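Long-range contacts in amidohydrolase (Pseudomonas aeruginosa, PDB 2I5G), which probably acts as a metal-dependent dipeptidase of the M19 (membrane dipeptidase) family, built on a TIM-barrel fold: residues H180-G185 with V208-F213; H189-S194 with A214-K219. The protein carries 2 engineered substitutions. One frame throughout, in Å; residues are numbered along the deposited sequence.

Followed in the N-to-C direction, the chain runs along strand 177-181, through the loop that holds 189-194, along helix 195-203 and strand 207-210, and out into the loop that holds 214-219. Interaction 1 closes the first circuit by pairing the end of strand 177-181 with the end of strand 207-210, and interaction 2 then joins the loops that follow these two strands. Their segments alternate in sequence, so the contacts cross instead of nesting. Their centres lie about 7 Å apart, and the two touch: Ser184 N meets Lys193 O at 2.8 Å, which ties two parts of the first loop together.

Interaction 1 (H180-G185 with V208-F213); sequences HCLPSG and VGVTMF
Cys181 O takes the N-H of Thr211 at 3.0 Å, and Val210 CA adds a CA-H...O contact to the same oxygen. A second backbone bond, from Cys181 N to Gly209 O at 3.1 Å, completes the parallel bridge between Cys181 and Val210. This pairing joins the two strands of a beta-alpha-beta unit (strand 177-181, helix 195-203, strand 207-210), the repeating element of a TIM barrel. Of the two bonds, the one from Thr211 is the straighter, with an N-H...O angle of 167°. His180 CA also leans on Gly209 O at 3.2 Å, so each of these carbonyls meets one N-H and one CA-H.

The segments 180-182 and 208-213 run 79° apart end to end, so the pairing is brief and side chains supply the rest of the contact. Leu182 and Thr211 cross at about a right angle, with Leu182 CG 3.4 Å from Thr211 CG2. Leu182 CD2 also reaches Val210 CG1, at 3.5 Å. Thr211 sets OG1 anti to its backbone nitrogen (chi1 -170°), which leaves CG2 for Leu182 while the hydroxyl bonds to Thr248 O. The His180 ring turns to His159, NE2 bonding to His159 NE2, and it is CB of His180 that meets Thr211, 3.8 Å from Thr211 CB. Beside the bridge, Cys181 SG rests against Val208 CG1 at 4.0 Å.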
ATOM      1  N   HIS A 180       9.077  17.089  12.098  1.00  7.57           N
ATOM      2  CA  HIS A 180       8.223  17.705  13.104  1.00  7.63           C
ATOM      3  C   HIS A 180       7.643  16.716  14.113  1.00  8.71           C
ATOM      4  O   HIS A 180       6.733  15.950  13.800  1.00  9.54           O
ATOM      5  CB  HIS A 180       7.087  18.487  12.423  1.00  7.67           C
ATOM      6  CG  HIS A 180       6.189  17.651  11.558  1.00  6.97           C
ATOM      7  ND1 HIS A 180       6.620  17.038  10.401  1.00  7.98           N
ATOM      8  CD2 HIS A 180       4.874  17.345  11.675  1.00  7.53           C
ATOM      9  CE1 HIS A 180       5.610  16.391   9.845  1.00  7.19           C
ATOM     10  NE2 HIS A 180       4.540  16.563  10.596  1.00  7.32           N
ATOM     11  N   CYS A 181       8.166  16.736  15.334  1.00  1.69           N
ATOM     12  CA  CYS A 181       7.677  15.837  16.374  1.00  1.74           C
ATOM     13  C   CYS A 181       7.966  16.378  17.770  1.00  1.14           C
ATOM     14  O   CYS A 181       8.638  17.390  17.935  1.00  1.14           O
ATOM     15  CB  CYS A 181       8.322  14.467  16.229  1.00 24.38           C
ATOM     16  SG  CYS A 181      10.082  14.522  16.569  1.00 31.67           S
ATOM     17  N   LEU A 182       7.447  15.688  18.774  1.00  8.80           N
ATOM     18  CA  LEU A 182       7.637  16.089  20.153  1.00  7.62           C
ATOM     19  C   LEU A 182       7.985  14.885  21.010  1.00  7.43           C
ATOM     20  O   LEU A 182       7.637  13.756  20.676  1.00  7.58           O
ATOM     21  CB  LEU A 182       6.374  16.763  20.675  1.00  9.30           C
ATOM     22  CG  LEU A 182       6.186  18.194  20.176  1.00 11.16           C
ATOM     23  CD1 LEU A 182       4.831  18.737  20.623  1.00 12.30           C
ATOM     24  CD2 LEU A 182       7.320  19.051  20.717  1.00 11.86           C
ATOM     25  N   PRO A 183       8.674  15.116  22.140  1.00  8.07           N
ATOM     26  CA  PRO A 183       9.085  14.052  23.059  1.00  6.88           C
ATOM     27  C   PRO A 183       7.933  13.425  23.833  1.00  8.12           C
ATOM     28  O   PRO A 183       7.129  14.129  24.441  1.00  7.80           O
ATOM     29  CB  PRO A 183      10.064  14.768  23.971  1.00  4.59           C
ATOM     30  CG  PRO A 183       9.424  16.105  24.110  1.00  4.64           C
ATOM     31  CD  PRO A 183       9.041  16.437  22.684  1.00  6.87           C
ATOM     32  N   SER A 184       7.855  12.098  23.810  1.00 13.63           N
ATOM     33  CA  SER A 184       6.805  11.403  24.540  1.00 14.60           C
ATOM     34  C   SER A 184       7.156  11.397  26.029  1.00 17.35           C
ATOM     35  O   SER A 184       6.376  10.946  26.866  1.00 17.80           O
ATOM     36  CB  SER A 184       6.650   9.976  24.014  1.00 10.66           C
ATOM     37  OG  SER A 184       7.886   9.298  24.044  1.00 13.25           O
ATOM     38  N   GLY A 185       8.343  11.908  26.347  1.00 17.27           N
ATOM     39  CA  GLY A 185       8.778  11.988  27.727  1.00 16.78           C
ATOM     40  C   GLY A 185       8.093  13.160  28.406  1.00 17.04           C
ATOM     41  O   GLY A 185       8.309  13.429  29.586  1.00 16.40           O
ATOM     42  N   VAL A 208      16.508  16.132  13.965  1.00  6.09           N
ATOM     43  CA  VAL A 208      15.192  16.212  14.595  1.00  5.49           C
ATOM     44  C   VAL A 208      14.641  17.627  14.682  1.00  5.75           C
ATOM     45  O   VAL A 208      15.214  18.483  15.351  1.00  5.33           O
ATOM     46  CB  VAL A 208      15.214  15.655  16.030  1.00  9.16           C
ATOM     47  CG1 VAL A 208      13.853  15.891  16.697  1.00  7.72           C
ATOM     48  CG2 VAL A 208      15.576  14.172  16.013  1.00  8.53           C
ATOM     49  N   GLY A 209      13.522  17.862  14.004  1.00 14.26           N
ATOM     50  CA  GLY A 209      12.885  19.166  14.051  1.00 13.31           C
ATOM     51  C   GLY A 209      11.757  19.096  15.073  1.00 14.30           C
ATOM     52  O   GLY A 209      10.831  18.292  14.928  1.00 13.65           O
ATOM     53  N   VAL A 210      11.837  19.919  16.118  1.00 10.75           N
ATOM     54  CA  VAL A 210      10.818  19.927  17.162  1.00 10.86           C
ATOM     55  C   VAL A 210       9.617  20.747  16.721  1.00 13.30           C
ATOM     56  O   VAL A 210       9.767  21.852  16.202  1.00 12.38           O
ATOM     57  CB  VAL A 210      11.365  20.511  18.475  1.00  2.48           C
ATOM     58  CG1 VAL A 210      10.348  20.349  19.578  1.00  1.15           C
ATOM     59  CG2 VAL A 210      12.659  19.818  18.848  1.00  2.07           C
ATOM     60  N   THR A 211       8.425  20.193  16.928  1.00 17.98           N
ATOM     61  CA  THR A 211       7.181  20.853  16.544  1.00 20.18           C
ATOM     62  C   THR A 211       6.468  21.475  17.744  1.00 21.96           C
ATOM     63  O   THR A 211       6.897  21.310  18.886  1.00 21.16           O
ATOM     64  CB  THR A 211       6.218  19.859  15.862  1.00 22.96           C
ATOM     65  OG1 THR A 211       5.116  20.578  15.298  1.00 24.37           O
ATOM     66  CG2 THR A 211       5.690  18.840  16.874  1.00 21.46           C
HETATM   67  N   MSE A 212       5.369  22.175  17.475  1.00 23.34           N
HETATM   68  CA  MSE A 212       4.596  22.842  18.522  1.00 26.32           C
HETATM   69  C   MSE A 212       3.091  22.572  18.447  1.00 23.69           C
HETATM   70  O   MSE A 212       2.293  23.334  18.991  1.00 23.13           O
HETATM   71  CB  MSE A 212       4.830  24.349  18.447  1.00 71.13           C
HETATM   72  CG  MSE A 212       4.511  24.933  17.084  1.00 80.73           C
HETATM   73 SE   MSE A 212       4.524  26.858  17.051  1.00 96.39          SE
HETATM   74  CE  MSE A 212       6.319  27.142  16.420  1.00 90.88           C
ATOM     75  N   PHE A 213       2.702  21.487  17.789  1.00 19.52           N
ATOM     76  CA  PHE A 213       1.286  21.168  17.662  1.00 18.46           C
ATOM     77  C   PHE A 213       0.622  20.935  19.016  1.00 18.76           C
ATOM     78  O   PHE A 213       0.969  19.999  19.737  1.00 18.55           O
ATOM     79  CB  PHE A 213       1.094  19.943  16.781  1.00 22.92           C
ATOM     80  CG  PHE A 213      -0.239  19.898  16.118  1.00 23.27           C
ATOM     81  CD1 PHE A 213      -0.601  20.886  15.208  1.00 24.61           C
ATOM     82  CD2 PHE A 213      -1.140  18.883  16.404  1.00 23.88           C
ATOM     83  CE1 PHE A 213      -1.847  20.864  14.592  1.00 26.48           C
ATOM     84  CE2 PHE A 213      -2.389  18.849  15.795  1.00 25.26           C
ATOM     85  CZ  PHE A 213      -2.746  19.839  14.887  1.00 25.47           C
TER

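Interaction 2 (H189-S194 with A214-K219); sequences HPRNKS and APFLKK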
ATOM      1  N   HIS A 189       1.047  10.546  23.805  1.00 13.68           N
ATOM      2  CA  HIS A 189       0.593  10.540  22.404  1.00 12.11           C
ATOM      3  C   HIS A 189       1.333   9.682  21.362  1.00 10.78           C
ATOM      4  O   HIS A 189       2.559   9.676  21.285  1.00 10.73           O
ATOM      5  CB  HIS A 189       0.515  11.980  21.877  1.00 17.79           C
ATOM      6  CG  HIS A 189      -0.337  12.124  20.654  1.00 17.96           C
ATOM      7  ND1 HIS A 189       0.045  11.642  19.418  1.00 17.65           N
ATOM      8  CD2 HIS A 189      -1.578  12.640  20.490  1.00 17.01           C
ATOM      9  CE1 HIS A 189      -0.926  11.852  18.548  1.00 18.00           C
ATOM     10  NE2 HIS A 189      -1.922  12.456  19.173  1.00 17.43           N
ATOM     11  N   PRO A 190       0.573   8.967  20.518  1.00 21.51           N
ATOM     12  CA  PRO A 190       1.102   8.097  19.461  1.00 21.47           C
ATOM     13  C   PRO A 190       2.110   8.736  18.487  1.00 21.63           C
ATOM     14  O   PRO A 190       2.920   8.028  17.880  1.00 22.17           O
ATOM     15  CB  PRO A 190      -0.160   7.633  18.741  1.00 24.64           C
ATOM     16  CG  PRO A 190      -1.157   7.566  19.845  1.00 24.98           C
ATOM     17  CD  PRO A 190      -0.894   8.852  20.592  1.00 25.60           C
ATOM     18  N   ARG A 191       2.070  10.056  18.324  1.00 17.37           N
ATOM     19  CA  ARG A 191       3.005  10.680  17.394  1.00 15.26           C
ATOM     20  C   ARG A 191       4.286  11.222  18.016  1.00 13.49           C
ATOM     21  O   ARG A 191       5.197  11.639  17.304  1.00 14.46           O
ATOM     22  CB  ARG A 191       2.313  11.773  16.574  1.00  9.64           C
ATOM     23  CG  ARG A 191       2.678  11.662  15.112  1.00 10.75           C
ATOM     24  CD  ARG A 191       1.923  12.602  14.199  1.00 12.14           C
ATOM     25  NE  ARG A 191       2.391  13.981  14.286  1.00 14.84           N
ATOM     26  CZ  ARG A 191       3.668  14.350  14.286  1.00 14.34           C
ATOM     27  NH1 ARG A 191       4.633  13.443  14.213  1.00 11.81           N
ATOM     28  NH2 ARG A 191       3.978  15.637  14.346  1.00 15.30           N
ATOM     29  N   ASN A 192       4.362  11.217  19.341  1.00 17.31           N
ATOM     30  CA  ASN A 192       5.563  11.686  20.020  1.00 17.43           C
ATOM     31  C   ASN A 192       6.622  10.587  20.024  1.00 17.85           C
ATOM     32  O   ASN A 192       6.296   9.405  19.896  1.00 18.66           O
ATOM     33  CB  ASN A 192       5.245  12.100  21.454  1.00  8.33           C
ATOM     34  CG  ASN A 192       4.541  13.427  21.526  1.00  7.93           C
ATOM     35  OD1 ASN A 192       4.588  14.210  20.583  1.00  8.62           O
ATOM     36  ND2 ASN A 192       3.899  13.699  22.650  1.00  5.37           N
ATOM     37  N   LYS A 193       7.884  10.973  20.174  1.00  9.81           N
ATOM     38  CA  LYS A 193       8.972  10.004  20.181  1.00 11.58           C
ATOM     39  C   LYS A 193       9.607   9.803  21.562  1.00 12.26           C
ATOM     40  O   LYS A 193       9.768  10.748  22.333  1.00 13.62           O
ATOM     41  CB  LYS A 193      10.045  10.432  19.180  1.00 13.66           C
ATOM     42  CG  LYS A 193       9.503  10.837  17.813  1.00 15.17           C
ATOM     43  CD  LYS A 193       8.762   9.701  17.115  1.00 16.91           C
ATOM     44  CE  LYS A 193       8.334  10.107  15.706  1.00 17.52           C
ATOM     45  NZ  LYS A 193       7.424   9.113  15.073  1.00 18.27           N
ATOM     46  N   SER A 194       9.976   8.559  21.857  1.00 22.30           N
ATOM     47  CA  SER A 194      10.599   8.195  23.130  1.00 22.87           C
ATOM     48  C   SER A 194      12.036   8.682  23.181  1.00 23.63           C
ATOM     49  O   SER A 194      12.627   8.984  22.146  1.00 24.50           O
ATOM     50  CB  SER A 194      10.601   6.676  23.294  1.00 13.66           C
ATOM     51  OG  SER A 194      11.511   6.094  22.378  1.00 11.76           O
ATOM     52  N   ALA A 214      -0.346  21.788  19.340  1.00 18.93           N
ATOM     53  CA  ALA A 214      -1.070  21.730  20.608  1.00 18.12           C
ATOM     54  C   ALA A 214      -1.340  20.322  21.138  1.00 18.22           C
ATOM     55  O   ALA A 214      -0.867  19.957  22.217  1.00 18.74           O
ATOM     56  CB  ALA A 214      -2.382  22.504  20.488  1.00 24.36           C
ATOM     57  N   PRO A 215      -2.099  19.512  20.384  1.00 20.51           N
ATOM     58  CA  PRO A 215      -2.435  18.140  20.778  1.00 20.25           C
ATOM     59  C   PRO A 215      -1.291  17.328  21.385  1.00 20.57           C
ATOM     60  O   PRO A 215      -1.503  16.558  22.329  1.00 21.87           O
ATOM     61  CB  PRO A 215      -2.932  17.528  19.472  1.00 34.12           C
ATOM     62  CG  PRO A 215      -3.604  18.678  18.814  1.00 35.32           C
ATOM     63  CD  PRO A 215      -2.616  19.802  19.034  1.00 34.98           C
ATOM     64  N   PHE A 216      -0.082  17.507  20.850  1.00  9.26           N
ATOM     65  CA  PHE A 216       1.086  16.754  21.313  1.00  7.97           C
ATOM     66  C   PHE A 216       1.932  17.417  22.407  1.00  6.57           C
ATOM     67  O   PHE A 216       2.983  16.906  22.770  1.00  5.48           O
ATOM     68  CB  PHE A 216       1.992  16.410  20.115  1.00 21.70           C
ATOM     69  CG  PHE A 216       1.241  16.017  18.859  1.00 20.94           C
ATOM     70  CD1 PHE A 216       0.046  15.297  18.927  1.00 20.51           C
ATOM     71  CD2 PHE A 216       1.737  16.362  17.606  1.00 20.03           C
ATOM     72  CE1 PHE A 216      -0.639  14.933  17.768  1.00 18.72           C
ATOM     73  CE2 PHE A 216       1.054  16.000  16.442  1.00 20.49           C
ATOM     74  CZ  PHE A 216      -0.137  15.284  16.527  1.00 19.25           C
ATOM     75  N   LEU A 217       1.480  18.550  22.930  1.00 17.58           N
ATOM     76  CA  LEU A 217       2.224  19.245  23.978  1.00 16.97           C
ATOM     77  C   LEU A 217       1.723  18.855  25.358  1.00 16.58           C
ATOM     78  O   LEU A 217       0.534  18.590  25.542  1.00 16.05           O
ATOM     79  CB  LEU A 217       2.114  20.760  23.786  1.00 16.48           C
ATOM     80  CG  LEU A 217       2.938  21.319  22.619  1.00 15.63           C
ATOM     81  CD1 LEU A 217       2.433  22.702  22.260  1.00 16.74           C
ATOM     82  CD2 LEU A 217       4.426  21.353  22.995  1.00 11.88           C
ATOM     83  N   LYS A 218       2.634  18.815  26.326  1.00 15.67           N
ATOM     84  CA  LYS A 218       2.276  18.443  27.689  1.00 16.04           C
ATOM     85  C   LYS A 218       1.103  19.257  28.236  1.00 16.17           C
ATOM     86  O   LYS A 218       0.218  18.705  28.894  1.00 15.96           O
ATOM     87  CB  LYS A 218       3.475  18.597  28.624  1.00 33.17           C
ATOM     88  CG  LYS A 218       3.150  18.230  30.068  1.00 37.89           C
ATOM     89  CD  LYS A 218       4.311  18.509  31.004  1.00 40.13           C
ATOM     90  CE  LYS A 218       3.931  18.202  32.439  1.00 42.12           C
ATOM     91  NZ  LYS A 218       5.027  18.554  33.385  1.00 45.37           N
ATOM     92  N   LYS A 219       1.092  20.559  27.971  1.00 14.60           N
ATOM     93  CA  LYS A 219       0.013  21.407  28.458  1.00 15.05           C
ATOM     94  C   LYS A 219      -1.080  21.664  27.423  1.00 14.38           C
ATOM     95  O   LYS A 219      -2.122  22.225  27.745  1.00 14.62           O
ATOM     96  CB  LYS A 219       0.566  22.738  28.968  1.00 40.04           C
ATOM     97  CG  LYS A 219       1.474  22.604  30.189  1.00 42.31           C
ATOM     98  CD  LYS A 219       1.433  23.858  31.055  1.00 44.10           C
ATOM     99  CE  LYS A 219       1.734  25.112  30.252  1.00 46.13           C
ATOM    100  NZ  LYS A 219       1.465  26.358  31.028  1.00 50.01           N
TER
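Phe216 turns the edge of its ring onto the face of the His189 imidazole, an edge-to-face pair with centroids 4.3 Å apart and planes at 57°. Its leading atoms are CD1 and CE1, and CE1 lies over the imidazole toward the rim. The opposite face of that imidazole carries Pro190 CD, so the ring is sandwiched between its own chain neighbour and the phenylalanine. Its rotation is fixed as well: Arg191 N donates to His189 ND1 at 2.8 Å, almost in the ring plane, within the type I turn from His189 to Asn192. A chi1 of -161°, with CG anti to the backbone nitrogen, carries the imidazole across to Phe216.

Arg191 meets Phe216 obliquely near CE2, and the 89° between guanidinium and phenyl planes rules out a parallel stack. Arg191 NE is 3.2 Å from Phe216 CE2. The Arg191 chain bends at chi3, and its tip is held by His180 O, which accepts from NH2. Arg191 CB, meanwhile, lies over one face of the phenyl.

Asn192 works at the root of the phenylalanine. Its OD1 sits 3.4 Å from Phe216 CB, while ND2 makes a weak bond to Phe216 O at 3.3 Å; the same nitrogen also bonds to Lys187 O, so two carbonyls hold the amide. On the Phe216 side a 3-10 segment, 214-216, presents the ring, which also meets the ring of Phe213.

The contact thus links adjacent beta-alpha loops at the C-terminal ends of their strands, the end of a TIM barrel where active sites generally lie: one runs from strand 177-181 to helix 195-203, the other from strand 207-210 to helix 225-239.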